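Local atomic coordinates of alkaline phosphatase (Thermus thermophilus, PDB entry 7KWD), a protein that probably hydrolyses phosphate monoesters as a homodimeric, zinc- and magnesium-dependent alkaline phosphatase. Residues L356-K366 with D379-R390. Sequence-based numbering, arbitrary orientation.
Sequences LGQAPEASQVK and DAEAERVVRAIR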
ATOM      1  N   LEU A 356       4.624  32.499   4.207  1.00 38.04           N
ATOM      2  CA  LEU A 356       4.754  33.173   2.927  1.00 42.90           C
ATOM      3  C   LEU A 356       3.644  34.188   2.676  1.00 52.91           C
ATOM      4  O   LEU A 356       3.841  35.143   1.912  1.00 45.44           O
ATOM      5  CB  LEU A 356       4.743  32.128   1.825  1.00 39.57           C
ATOM      6  CG  LEU A 356       6.026  31.318   1.665  1.00 48.57           C
ATOM      7  CD1 LEU A 356       5.776  30.204   0.659  1.00 39.67           C
ATOM      8  CD2 LEU A 356       7.186  32.216   1.227  1.00 46.15           C
ATOM      9  N   GLY A 357       2.475  33.981   3.262  1.00 46.32           N
ATOM     10  CA  GLY A 357       1.407  34.917   3.047  1.00 46.92           C
ATOM     11  C   GLY A 357       0.916  34.887   1.614  1.00 44.90           C
ATOM     12  O   GLY A 357       1.351  34.089   0.784  1.00 44.98           O
ATOM     13  N   GLN A 358       0.012  35.825   1.325  1.00 49.21           N
ATOM     14  CA  GLN A 358      -0.821  35.763   0.130  1.00 46.37           C
ATOM     15  C   GLN A 358      -0.159  36.309  -1.130  1.00 50.69           C
ATOM     16  O   GLN A 358      -0.663  36.066  -2.235  1.00 49.93           O
ATOM     17  CB  GLN A 358      -2.129  36.511   0.398  1.00 55.54           C
ATOM     18  CG  GLN A 358      -3.329  35.596   0.611  1.00 65.93           C
ATOM     19  CD  GLN A 358      -4.649  36.341   0.522  1.00 78.86           C
ATOM     20  OE1 GLN A 358      -4.876  37.131  -0.404  1.00 76.59           O
ATOM     21  NE2 GLN A 358      -5.531  36.095   1.487  1.00 83.84           N
ATOM     22  N   ALA A 359       0.958  37.012  -1.019  1.00 49.54           N
ATOM     23  CA  ALA A 359       1.646  37.549  -2.194  1.00 49.05           C
ATOM     24  C   ALA A 359       3.147  37.442  -1.973  1.00 54.35           C
ATOM     25  O   ALA A 359       3.857  38.444  -1.885  1.00 54.36           O
ATOM     26  CB  ALA A 359       1.221  38.992  -2.459  1.00 55.69           C
ATOM     27  N   PRO A 360       3.650  36.221  -1.847  1.00 58.54           N
ATOM     28  CA  PRO A 360       5.095  36.036  -1.715  1.00 50.20           C
ATOM     29  C   PRO A 360       5.795  36.274  -3.036  1.00 45.11           C
ATOM     30  O   PRO A 360       5.231  36.112  -4.122  1.00 39.35           O
ATOM     31  CB  PRO A 360       5.223  34.569  -1.288  1.00 48.15           C
ATOM     32  CG  PRO A 360       4.076  33.920  -2.013  1.00 46.43           C
ATOM     33  CD  PRO A 360       2.937  34.929  -1.914  1.00 47.87           C
ATOM     34  N   GLU A 361       7.067  36.628  -2.915  1.00 49.37           N
ATOM     35  CA  GLU A 361       7.977  36.748  -4.040  1.00 55.00           C
ATOM     36  C   GLU A 361       8.770  35.458  -4.185  1.00 49.17           C
ATOM     37  O   GLU A 361       9.075  34.786  -3.201  1.00 49.62           O
ATOM     38  CB  GLU A 361       8.925  37.931  -3.826  1.00 57.79           C
ATOM     39  CG  GLU A 361       9.480  38.527  -5.107  1.00 70.04           C
ATOM     40  CD  GLU A 361       8.562  39.585  -5.712  1.00 82.91           C
ATOM     41  OE1 GLU A 361       7.348  39.575  -5.398  1.00 74.52           O
ATOM     42  OE2 GLU A 361       9.054  40.421  -6.504  1.00 96.57           O
ATOM     43  N   ALA A 362       9.113  35.127  -5.423  1.00 50.20           N
ATOM     44  CA  ALA A 362       9.942  33.964  -5.707  1.00 50.61           C
ATOM     45  C   ALA A 362      11.134  33.853  -4.774  1.00 48.76           C
ATOM     46  O   ALA A 362      11.494  32.766  -4.316  1.00 50.40           O
ATOM     47  CB  ALA A 362      10.446  34.019  -7.149  1.00 50.06           C
ATOM     48  N   SER A 363      11.772  34.971  -4.496  1.00 44.50           N
ATOM     49  CA  SER A 363      12.920  34.920  -3.613  1.00 47.39           C
ATOM     50  C   SER A 363      12.512  34.487  -2.211  1.00 46.63           C
ATOM     51  O   SER A 363      13.308  33.874  -1.498  1.00 42.67           O
ATOM     52  CB  SER A 363      13.591  36.287  -3.587  1.00 48.44           C
ATOM     53  OG  SER A 363      12.994  37.123  -2.621  1.00 52.30           O
ATOM     54  N   GLN A 364      11.289  34.810  -1.790  1.00 44.24           N
ATOM     55  CA  GLN A 364      10.849  34.436  -0.447  1.00 44.33           C
ATOM     56  C   GLN A 364      10.493  32.954  -0.386  1.00 46.58           C
ATOM     57  O   GLN A 364      10.847  32.270   0.581  1.00 44.01           O
ATOM     58  CB  GLN A 364       9.659  35.303  -0.027  1.00 50.99           C
ATOM     59  CG  GLN A 364       9.958  36.805  -0.116  1.00 54.86           C
ATOM     60  CD  GLN A 364       8.743  37.664   0.123  1.00 54.58           C
ATOM     61  OE1 GLN A 364       7.787  37.650  -0.665  1.00 49.83           O
ATOM     62  NE2 GLN A 364       8.766  38.415   1.218  1.00 50.99           N
ATOM     63  N   VAL A 365       9.793  32.460  -1.413  1.00 42.26           N
ATOM     64  CA  VAL A 365       9.572  31.027  -1.597  1.00 40.58           C
ATOM     65  C   VAL A 365      10.892  30.275  -1.482  1.00 49.02           C
ATOM     66  O   VAL A 365      11.060  29.372  -0.646  1.00 39.82           O
ATOM     67  CB  VAL A 365       8.901  30.772  -2.958  1.00 45.68           C
ATOM     68  CG1 VAL A 365       8.990  29.281  -3.376  1.00 46.78           C
ATOM     69  CG2 VAL A 365       7.452  31.287  -2.921  1.00 44.54           C
ATOM     70  N   LYS A 366      11.849  30.650  -2.328  1.00 42.42           N
ATOM     71  CA  LYS A 366      13.145  29.987  -2.347  1.00 43.32           C
ATOM     72  C   LYS A 366      13.756  29.941  -0.957  1.00 41.94           C
ATOM     73  O   LYS A 366      14.299  28.910  -0.539  1.00 45.53           O
ATOM     74  CB  LYS A 366      14.048  30.705  -3.357  1.00 43.10           C
ATOM     75  CG  LYS A 366      15.404  30.088  -3.568  1.00 52.61           C
ATOM     76  CD  LYS A 366      16.147  30.669  -4.807  1.00 69.99           C
ATOM     77  CE  LYS A 366      15.216  30.984  -5.979  1.00 62.85           C
ATOM     78  NZ  LYS A 366      15.900  31.017  -7.300  1.00 60.58           N
ATOM     79  N   ASP A 379      14.898  28.804 -10.096  1.00 53.14           N
ATOM     80  CA  ASP A 379      13.988  29.909 -10.379  1.00 50.57           C
ATOM     81  C   ASP A 379      12.645  29.407 -10.898  1.00 41.75           C
ATOM     82  O   ASP A 379      11.590  29.813 -10.410  1.00 45.29           O
ATOM     83  CB  ASP A 379      14.597  30.867 -11.411  1.00 52.86           C
ATOM     84  CG  ASP A 379      15.929  31.420 -10.980  1.00 64.26           C
ATOM     85  OD1 ASP A 379      16.789  31.618 -11.860  1.00 59.69           O
ATOM     86  OD2 ASP A 379      16.111  31.668  -9.771  1.00 58.57           O
ATOM     87  N   ALA A 380      12.657  28.547 -11.917  1.00 41.51           N
ATOM     88  CA  ALA A 380      11.381  28.151 -12.500  1.00 41.06           C
ATOM     89  C   ALA A 380      10.508  27.402 -11.498  1.00 42.19           C
ATOM     90  O   ALA A 380       9.278  27.374 -11.651  1.00 42.47           O
ATOM     91  CB  ALA A 380      11.590  27.283 -13.741  1.00 38.78           C
ATOM     92  N   GLU A 381      11.125  26.763 -10.501  1.00 43.01           N
ATOM     93  CA  GLU A 381      10.358  26.001  -9.521  1.00 36.94           C
ATOM     94  C   GLU A 381       9.721  26.948  -8.520  1.00 39.45           C
ATOM     95  O   GLU A 381       8.527  26.839  -8.223  1.00 39.86           O
ATOM     96  CB  GLU A 381      11.267  24.972  -8.836  1.00 41.89           C
ATOM     97  CG  GLU A 381      11.788  23.875  -9.802  1.00 34.57           C
ATOM     98  CD  GLU A 381      12.851  23.000  -9.174  1.00 44.49           C
ATOM     99  OE1 GLU A 381      13.633  23.531  -8.352  1.00 41.48           O
ATOM    100  OE2 GLU A 381      12.912  21.790  -9.512  1.00 42.53           O
ATOM    101  N   ALA A 382      10.490  27.919  -8.025  1.00 37.40           N
ATOM    102  CA  ALA A 382       9.909  28.896  -7.119  1.00 40.83           C
ATOM    103  C   ALA A 382       8.790  29.667  -7.804  1.00 44.13           C
ATOM    104  O   ALA A 382       7.759  29.955  -7.180  1.00 40.41           O
ATOM    105  CB  ALA A 382      10.979  29.845  -6.592  1.00 45.31           C
ATOM    106  N   GLU A 383       8.955  29.970  -9.100  1.00 43.32           N
ATOM    107  CA  GLU A 383       7.922  30.724  -9.806  1.00 46.23           C
ATOM    108  C   GLU A 383       6.636  29.923  -9.894  1.00 43.28           C
ATOM    109  O   GLU A 383       5.538  30.478  -9.804  1.00 45.22           O
ATOM    110  CB  GLU A 383       8.366  31.135 -11.216  1.00 48.20           C
ATOM    111  CG  GLU A 383       9.724  31.858 -11.285  1.00 60.15           C
ATOM    112  CD  GLU A 383       9.662  33.388 -11.118  1.00 80.39           C
ATOM    113  OE1 GLU A 383       8.935  33.907 -10.229  1.00 81.66           O
ATOM    114  OE2 GLU A 383      10.390  34.069 -11.872  1.00 85.45           O
ATOM    115  N   ARG A 384       6.750  28.609 -10.101  1.00 46.63           N
ATOM    116  CA  ARG A 384       5.552  27.781 -10.115  1.00 45.81           C
ATOM    117  C   ARG A 384       4.810  27.896  -8.794  1.00 35.01           C
ATOM    118  O   ARG A 384       3.580  27.992  -8.764  1.00 38.39           O
ATOM    119  CB  ARG A 384       5.923  26.331 -10.382  1.00 45.69           C
ATOM    120  CG  ARG A 384       6.285  25.993 -11.815  1.00 45.28           C
ATOM    121  CD  ARG A 384       6.433  24.485 -11.879  1.00 45.50           C
ATOM    122  NE  ARG A 384       7.258  23.967 -12.964  1.00 44.60           N
ATOM    123  CZ  ARG A 384       6.954  24.095 -14.243  1.00 49.77           C
ATOM    124  NH1 ARG A 384       5.851  24.754 -14.589  1.00 55.04           N
ATOM    125  NH2 ARG A 384       7.738  23.559 -15.171  1.00 46.14           N
ATOM    126  N   VAL A 385       5.550  27.882  -7.689  1.00 34.79           N
ATOM    127  CA  VAL A 385       4.925  28.035  -6.382  1.00 42.72           C
ATOM    128  C   VAL A 385       4.241  29.394  -6.280  1.00 45.68           C
ATOM    129  O   VAL A 385       3.141  29.510  -5.727  1.00 38.25           O
ATOM    130  CB  VAL A 385       5.972  27.850  -5.267  1.00 42.19           C
ATOM    131  CG1 VAL A 385       5.351  28.113  -3.923  1.00 40.07           C
ATOM    132  CG2 VAL A 385       6.585  26.444  -5.283  1.00 43.68           C
ATOM    133  N   VAL A 386       4.902  30.453  -6.764  1.00 50.72           N
ATOM    134  CA  VAL A 386       4.288  31.779  -6.709  1.00 44.26           C
ATOM    135  C   VAL A 386       2.985  31.775  -7.497  1.00 41.74           C
ATOM    136  O   VAL A 386       1.941  32.249  -7.019  1.00 39.45           O
ATOM    137  CB  VAL A 386       5.260  32.853  -7.230  1.00 51.35           C
ATOM    138  CG1 VAL A 386       4.565  34.228  -7.271  1.00 50.69           C
ATOM    139  CG2 VAL A 386       6.502  32.904  -6.357  1.00 42.24           C
ATOM    140  N   ARG A 387       3.015  31.195  -8.698  1.00 39.49           N
ATOM    141  CA  ARG A 387       1.813  31.181  -9.519  1.00 42.05           C
ATOM    142  C   ARG A 387       0.707  30.388  -8.849  1.00 44.18           C
ATOM    143  O   ARG A 387      -0.469  30.767  -8.894  1.00 44.45           O
ATOM    144  CB  ARG A 387       2.134  30.599 -10.886  1.00 46.76           C
ATOM    145  CG  ARG A 387       3.036  31.512 -11.679  1.00 57.13           C
ATOM    146  CD  ARG A 387       3.488  30.948 -13.018  1.00 60.39           C
ATOM    147  NE  ARG A 387       2.422  30.764 -14.014  1.00 61.81           N
ATOM    148  CZ  ARG A 387       1.522  31.677 -14.402  1.00 60.83           C
ATOM    149  NH1 ARG A 387       1.495  32.891 -13.874  1.00 64.95           N
ATOM    150  NH2 ARG A 387       0.628  31.366 -15.339  1.00 54.71           N
ATOM    151  N   ALA A 388       1.053  29.269  -8.235  1.00 45.48           N
ATOM    152  CA  ALA A 388       0.018  28.460  -7.617  1.00 39.02           C
ATOM    153  C   ALA A 388      -0.621  29.211  -6.461  1.00 33.65           C
ATOM    154  O   ALA A 388      -1.848  29.213  -6.321  1.00 40.26           O
ATOM    155  CB  ALA A 388       0.613  27.123  -7.172  1.00 39.72           C
ATOM    156  N   ILE A 389       0.189  29.883  -5.642  1.00 37.47           N
ATOM    157  CA  ILE A 389      -0.346  30.629  -4.507  1.00 40.66           C
ATOM    158  C   ILE A 389      -1.124  31.852  -4.975  1.00 45.66           C
ATOM    159  O   ILE A 389      -2.186  32.174  -4.429  1.00 43.32           O
ATOM    160  CB  ILE A 389       0.793  31.067  -3.566  1.00 45.14           C
ATOM    161  CG1 ILE A 389       1.418  29.870  -2.837  1.00 47.79           C
ATOM    162  CG2 ILE A 389       0.274  32.056  -2.538  1.00 40.15           C
ATOM    163  CD1 ILE A 389       2.861  30.111  -2.302  1.00 43.89           C
ATOM    164  N   ARG A 390      -0.586  32.588  -5.941  1.00 48.47           N
ATOM    165  CA  ARG A 390      -1.123  33.904  -6.267  1.00 48.56           C
ATOM    166  C   ARG A 390      -2.164  33.865  -7.372  1.00 49.86           C
ATOM    167  O   ARG A 390      -3.138  34.620  -7.309  1.00 60.56           O
ATOM    168  CB  ARG A 390       0.019  34.841  -6.644  1.00 47.07           C
ATOM    169  CG  ARG A 390       0.819  35.308  -5.420  1.00 49.58           C
ATOM    170  CD  ARG A 390       2.020  36.169  -5.796  1.00 56.63           C
ATOM    171  NE  ARG A 390       1.746  37.566  -5.493  1.00 63.36           N
ATOM    172  CZ  ARG A 390       1.557  38.512  -6.410  1.00 78.24           C
ATOM    173  NH1 ARG A 390       1.634  38.230  -7.706  1.00 70.88           N
ATOM    174  NH2 ARG A 390       1.295  39.746  -6.024  1.00 68.80           N
TER
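Val365 and Ala382 meet in a packing of two consecutive helices, crossing near a right angle, at the periphery of the alkaline phosphatase fold, its centre about 30 Å from that of the chain and away from the metal sites. It is a worked example of a close crossing built on small residues: the axes of helices 362-366 and 379-390 approach to 8.5 Å at 107°, with Ala362 facing Ala382, their CB atoms 4.2 Å apart. The tight part lies beside this pair. With CG1 anti to the backbone N (chi1 165°), Val365 spreads both methyls over the second helix, CG1 at 3.8 Å from both Ala382 CB and Val385 CB, CG2 towards Val386 CG2. A serine here would probably open a gap against Val385 and Val386, having neither methyl to fill it. Val385 also touches Met409 and Ala412 of helix 406-412, so it lies between the two. Further along, Pro360 meets Ile389 with the CG and CD edge of its ring, CD 4.0 Å from Ile389 CG2. The margins are looser and more polar. Arg390 runs past Ala359, whose CA lies at the guanidinium edge, 3.3 Å from NE; that buried nitrogen has no hydrogen-bonding partner in the model. At the other end, exposed Asp379 receives Lys366, bent at chi3 (-37°), in a salt bridge of 2.6 Å from NZ to OD2.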